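Ketosynthase (Streptomyces sp. MSC090213JE08, PDB 6KXD) probably catalyses the decarboxylative condensation of malonyl-ACP with an acyl-ACP, extending the polyketide chain in a highly reducing type II polyketide synthase. Local coordinates at residues A[111-116]-A[196-201]; A[203-208]-A[229-234]. All coordinates share one frame; numbering follows the deposited sequence.

Interaction 1. Residues A[111-116]-A[196-201]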
loop_
_atom_site.group_PDB
_atom_site.type_symbol
_atom_site.label_atom_id
_atom_site.label_comp_id
_atom_site.label_asym_id
_atom_site.label_seq_id
_atom_site.Cartn_x
_atom_site.Cartn_y
_atom_site.Cartn_z
ATOM N N THR A 111 -2.730 1.066 -5.126
ATOM C CA THR A 111 -4.133 0.881 -5.387
ATOM C C THR A 111 -4.983 1.580 -4.334
ATOM O O THR A 111 -4.557 1.726 -3.187
ATOM C CB THR A 111 -4.530 -0.599 -5.441
ATOM O OG1 THR A 111 -5.758 -0.620 -6.162
ATOM C CG2 THR A 111 -4.754 -1.242 -4.101
ATOM N N THR A 112 -6.205 1.961 -4.738
ATOM C CA THR A 112 -7.174 2.477 -3.759
ATOM C C THR A 112 -8.104 1.355 -3.333
ATOM O O THR A 112 -8.302 1.115 -2.173
ATOM C CB THR A 112 -7.958 3.658 -4.351
ATOM O OG1 THR A 112 -7.033 4.710 -4.665
ATOM C CG2 THR A 112 -9.069 4.130 -3.441
ATOM N N ASP A 113 -8.712 0.707 -4.353
ATOM C CA ASP A 113 -9.853 -0.178 -4.210
ATOM C C ASP A 113 -9.505 -1.613 -4.581
ATOM O O ASP A 113 -10.160 -2.530 -4.115
ATOM C CB ASP A 113 -11.032 0.293 -5.059
ATOM C CG ASP A 113 -11.579 1.612 -4.551
ATOM O OD1 ASP A 113 -11.825 1.688 -3.322
ATOM O OD2 ASP A 113 -11.672 2.546 -5.367
ATOM N N GLY A 114 -8.387 -1.813 -5.272
ATOM C CA GLY A 114 -8.035 -3.187 -5.616
ATOM C C GLY A 114 -9.191 -3.848 -6.344
ATOM O O GLY A 114 -9.822 -3.200 -7.206
ATOM N N GLU A 115 -9.494 -5.096 -5.966
ATOM C CA GLU A 115 -10.571 -5.867 -6.627
ATOM C C GLU A 115 -11.875 -5.679 -5.861
ATOM O O GLU A 115 -12.567 -6.635 -5.531
ATOM C CB GLU A 115 -10.177 -7.333 -6.711
ATOM C CG GLU A 115 -8.866 -7.536 -7.430
ATOM C CD GLU A 115 -8.667 -7.030 -8.847
ATOM O OE1 GLU A 115 -7.599 -7.405 -9.425
ATOM O OE2 GLU A 115 -9.531 -6.246 -9.381
ATOM N N SER A 116 -12.196 -4.422 -5.528
ATOM C CA SER A 116 -13.407 -4.199 -4.784
ATOM C C SER A 116 -14.652 -4.606 -5.607
ATOM O O SER A 116 -15.666 -4.937 -5.039
ATOM C CB SER A 116 -13.464 -2.778 -4.279
ATOM O OG SER A 116 -12.653 -2.666 -3.089
ATOM N N GLY A 196 0.589 2.041 -10.324
ATOM C CA GLY A 196 -0.676 1.902 -9.678
ATOM C C GLY A 196 -1.703 1.411 -10.656
ATOM O O GLY A 196 -1.481 1.473 -11.865
ATOM N N ALA A 197 -2.761 0.868 -10.092
ATOM C CA ALA A 197 -3.792 0.165 -10.815
ATOM C C ALA A 197 -5.069 0.219 -10.000
ATOM O O ALA A 197 -5.019 0.077 -8.786
ATOM C CB ALA A 197 -3.404 -1.275 -11.002
ATOM N N ASP A 198 -6.205 0.394 -10.679
ATOM C CA ASP A 198 -7.465 0.239 -10.062
ATOM C C ASP A 198 -8.518 -0.063 -11.129
ATOM O O ASP A 198 -8.253 0.109 -12.303
ATOM C CB ASP A 198 -7.887 1.509 -9.337
ATOM C CG ASP A 198 -8.215 1.192 -7.897
ATOM O OD1 ASP A 198 -9.107 0.309 -7.659
ATOM O OD2 ASP A 198 -7.512 1.764 -7.068
ATOM N N ALA A 199 -9.672 -0.525 -10.681
ATOM C CA ALA A 199 -10.742 -0.870 -11.568
ATOM C C ALA A 199 -12.009 -0.202 -11.068
ATOM O O ALA A 199 -12.297 -0.225 -9.882
ATOM C CB ALA A 199 -10.906 -2.358 -11.626
ATOM N N VAL A 200 -12.797 0.301 -12.023
ATOM C CA VAL A 200 -14.088 0.887 -11.699
ATOM C C VAL A 200 -14.933 -0.130 -10.935
ATOM O O VAL A 200 -14.995 -1.333 -11.231
ATOM C CB VAL A 200 -14.773 1.439 -12.965
ATOM C CG1 VAL A 200 -16.275 1.609 -12.780
ATOM C CG2 VAL A 200 -14.115 2.734 -13.396
ATOM N N CYS A 201 -15.571 0.351 -9.872
ATOM C CA CYS A 201 -16.387 -0.510 -9.084
ATOM C C CYS A 201 -17.535 0.291 -8.465
ATOM O O CYS A 201 -17.479 1.511 -8.366
ATOM C CB CYS A 201 -15.619 -1.215 -7.973
ATOM S SG CYS A 201 -14.769 -0.043 -6.873
HETATM O O HOH W 1 -11.907 2.016 -7.966
HETATM O O HOH W 2 -12.250 -2.870 -8.465
#
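Asp198, at the end of strand 191-198, reaches into the loop formed by Thr111 to Gly114, between strand 105-110 and helix 116-129. Both strands lie side by side, parallel, in the thiolase-like fold of the ketosynthase N-terminal domain. Asp198 OD2 receives Thr112 N at 2.7 Å, nearly along its own C-O bond, while Asp113 N comes from the syn side, 3.2 Å from OD2. Gly339 N also donates to this buried oxygen, so three backbone amides grip it. OD1 accepts Ala199 N of the next residue through its anti lone pair. Asp198 chi1, at -126°, lies between staggered positions, a rotation these bonds probably hold.

Thr111 carries an ST motif: OG1, swung opposite the backbone N (chi1 -159°), accepts from Gly114 N at 3.0 Å and donates to Ala197 O at 2.8 Å. One hydroxyl thereby ties the turn to the strand. Asp113 CB rests 3.2 Å from Asp198 OD1, and the two carboxylate planes are turned 65° apart. Asp113 OD1 makes a salt bridge to Lys203, which probably eases the closeness of the two acids.

Water 2 donates to both Gly114 O and Ala199 O, bridging the two backbones. Ser116 OG returns to Asp113 O, 2.7 Å away. Cys201, N-cap of helix 202-210, sets its SG 4.0 Å from Ser116 CB.

Interaction 2. Residues A[203-208]-A[229-234]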
loop_
_atom_site.group_PDB
_atom_site.type_symbol
_atom_site.label_atom_id
_atom_site.label_comp_id
_atom_site.label_asym_id
_atom_site.label_seq_id
_atom_site.Cartn_x
_atom_site.Cartn_y
_atom_site.Cartn_z
ATOM N N LYS A 203 -18.357 0.179 -5.323
ATOM C CA LYS A 203 -17.928 0.756 -4.043
ATOM C C LYS A 203 -17.520 2.224 -4.246
ATOM O O LYS A 203 -18.001 3.119 -3.524
ATOM C CB LYS A 203 -16.811 -0.076 -3.402
ATOM C CG LYS A 203 -16.176 0.548 -2.152
ATOM C CD LYS A 203 -14.717 0.129 -1.979
ATOM C CE LYS A 203 -13.980 0.846 -0.865
ATOM N NZ LYS A 203 -12.576 0.372 -0.781
ATOM N N ALA A 204 -16.607 2.489 -5.197
ATOM C CA ALA A 204 -16.027 3.831 -5.403
ATOM C C ALA A 204 -17.096 4.803 -5.917
ATOM O O ALA A 204 -17.139 5.958 -5.535
ATOM C CB ALA A 204 -14.861 3.796 -6.350
ATOM N N PHE A 205 -17.911 4.327 -6.857
ATOM C CA PHE A 205 -18.985 5.130 -7.444
ATOM C C PHE A 205 -19.932 5.599 -6.343
ATOM O O PHE A 205 -20.212 6.801 -6.216
ATOM C CB PHE A 205 -19.709 4.274 -8.482
ATOM C CG PHE A 205 -20.517 5.095 -9.444
ATOM C CD1 PHE A 205 -19.923 6.097 -10.187
ATOM C CD2 PHE A 205 -21.871 4.886 -9.576
ATOM C CE1 PHE A 205 -20.663 6.850 -11.084
ATOM C CE2 PHE A 205 -22.605 5.652 -10.463
ATOM C CZ PHE A 205 -21.998 6.609 -11.224
ATOM N N ALA A 206 -20.402 4.641 -5.550
ATOM C CA ALA A 206 -21.332 4.889 -4.454
ATOM C C ALA A 206 -20.700 5.755 -3.366
ATOM O O ALA A 206 -21.356 6.653 -2.822
ATOM C CB ALA A 206 -21.814 3.600 -3.885
ATOM N N LEU A 207 -19.417 5.526 -3.076
ATOM C CA LEU A 207 -18.709 6.370 -2.112
ATOM C C LEU A 207 -18.735 7.825 -2.563
ATOM O O LEU A 207 -19.266 8.676 -1.846
ATOM C CB LEU A 207 -17.288 5.814 -1.944
ATOM C CG LEU A 207 -16.200 6.722 -1.377
ATOM C CD1 LEU A 207 -16.726 7.808 -0.485
ATOM C CD2 LEU A 207 -15.178 5.849 -0.639
ATOM N N PHE A 208 -18.256 8.109 -3.775
ATOM C CA PHE A 208 -18.137 9.484 -4.235
ATOM C C PHE A 208 -19.521 10.092 -4.469
ATOM O O PHE A 208 -19.759 11.244 -4.131
ATOM C CB PHE A 208 -17.188 9.570 -5.418
ATOM C CG PHE A 208 -15.769 9.455 -4.931
ATOM C CD1 PHE A 208 -15.129 10.555 -4.378
ATOM C CD2 PHE A 208 -15.117 8.231 -4.923
ATOM C CE1 PHE A 208 -13.834 10.450 -3.901
ATOM C CE2 PHE A 208 -13.818 8.126 -4.446
ATOM C CZ PHE A 208 -13.186 9.233 -3.927
ATOM N N ILE A 229 -15.857 14.828 -9.470
ATOM C CA ILE A 229 -15.014 13.910 -10.167
ATOM C C ILE A 229 -15.882 12.982 -11.015
ATOM O O ILE A 229 -17.078 12.846 -10.804
ATOM C CB ILE A 229 -14.182 13.078 -9.169
ATOM C CG1 ILE A 229 -15.016 12.013 -8.457
ATOM C CG2 ILE A 229 -13.447 13.965 -8.168
ATOM C CD1 ILE A 229 -14.174 10.836 -7.926
ATOM N N LEU A 230 -15.193 12.221 -11.868
ATOM C CA LEU A 230 -15.718 10.971 -12.360
ATOM C C LEU A 230 -14.749 9.882 -11.894
ATOM O O LEU A 230 -13.574 10.133 -11.909
ATOM C CB LEU A 230 -15.755 10.985 -13.888
ATOM C CG LEU A 230 -16.799 11.893 -14.537
ATOM C CD1 LEU A 230 -16.542 11.982 -16.037
ATOM C CD2 LEU A 230 -18.210 11.399 -14.247
ATOM N N THR A 231 -15.289 8.742 -11.469
ATOM C CA THR A 231 -14.470 7.572 -11.083
ATOM C C THR A 231 -13.867 6.976 -12.358
ATOM O O THR A 231 -14.474 7.009 -13.448
ATOM C CB THR A 231 -15.286 6.544 -10.311
ATOM O OG1 THR A 231 -16.245 5.955 -11.177
ATOM C CG2 THR A 231 -16.012 7.109 -9.116
ATOM N N GLY A 232 -12.625 6.524 -12.224
ATOM C CA GLY A 232 -11.810 6.063 -13.283
ATOM C C GLY A 232 -11.091 4.796 -12.878
ATOM O O GLY A 232 -11.408 4.188 -11.868
ATOM N N GLU A 233 -10.211 4.356 -13.770
ATOM C CA GLU A 233 -9.525 3.144 -13.593
ATOM C C GLU A 233 -8.370 3.070 -14.580
ATOM O O GLU A 233 -8.138 3.961 -15.386
ATOM C CB GLU A 233 -10.477 1.970 -13.791
ATOM C CG GLU A 233 -11.112 1.917 -15.192
ATOM C CD GLU A 233 -11.795 0.611 -15.508
ATOM O OE1 GLU A 233 -12.188 -0.113 -14.573
ATOM O OE2 GLU A 233 -11.909 0.311 -16.710
ATOM N N GLY A 234 -7.630 1.973 -14.481
ATOM C CA GLY A 234 -6.527 1.757 -15.350
ATOM C C GLY A 234 -5.279 1.399 -14.582
ATOM O O GLY A 234 -5.333 1.072 -13.444
#
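Phe208, on helix 202-210, takes the CD1 methyl of Ile229 over one face of its ring, a CH-pi contact in the tight part of this helix-to-loop packing in the thiolase-like fold. Ile229 CD1 stands 3.8 Å from the ring centroid, 19° off the normal, and lies nearest to the CG and CD1 side of the ring. Ile229 reaches there because CG1 sits between the backbone N and carbonyl carbon (chi1 74°), with CD1 extended beyond it. The two side chains meet at about a right angle, and Ala204 O of its own helix lies in plane at the edge of the Phe208 ring.

Buried Thr231 is packed as closely: its CG2 lies 3.9 Å from both Ala204 O and Phe205 CA, and OG1 approaches Phe205 CD1 obliquely at 3.8 Å. The looser side is at Phe208, partly open to solvent, whose CD2 is 4.4 Å from Thr231 CG2. Around the helix, Ala206 packs on Pro141, and Leu207 on Ile149, both of the partner chain. An alanine in place of Phe208 would probably strip Ile229 CD1 of its aromatic platform and open a gap between helix and loop. Since the joined surfaces meet through methyls, rings, a carbonyl oxygen and a hydroxyl, the contact implies cohesion by dispersion and shape, with directional polar bonds left to other neighbours.

From the N terminus, strand 105-110 runs into 111-116; some 80 residues later, after helices 116-129, 147-156 and 172-185, strand 191-198 returns alongside strand 105-110, 196-201 meets 111-116, and interaction 1 closes that long loop. The chain then enters helix 202-210, and interaction 2 closes a shorter, mostly irregular excursion when 229-234, leading into strand 234-242, comes back to the helix. The two loops follow in series, neither nesting nor crossing, yet their ends meet. Asp198 O probably accepts from Gly234 N, beginning the antiparallel pairing of the two strands, and Glu233 OE1 probably accepts from Val200 N. Sheet, helix 202-210 and the incoming loop are thus joined.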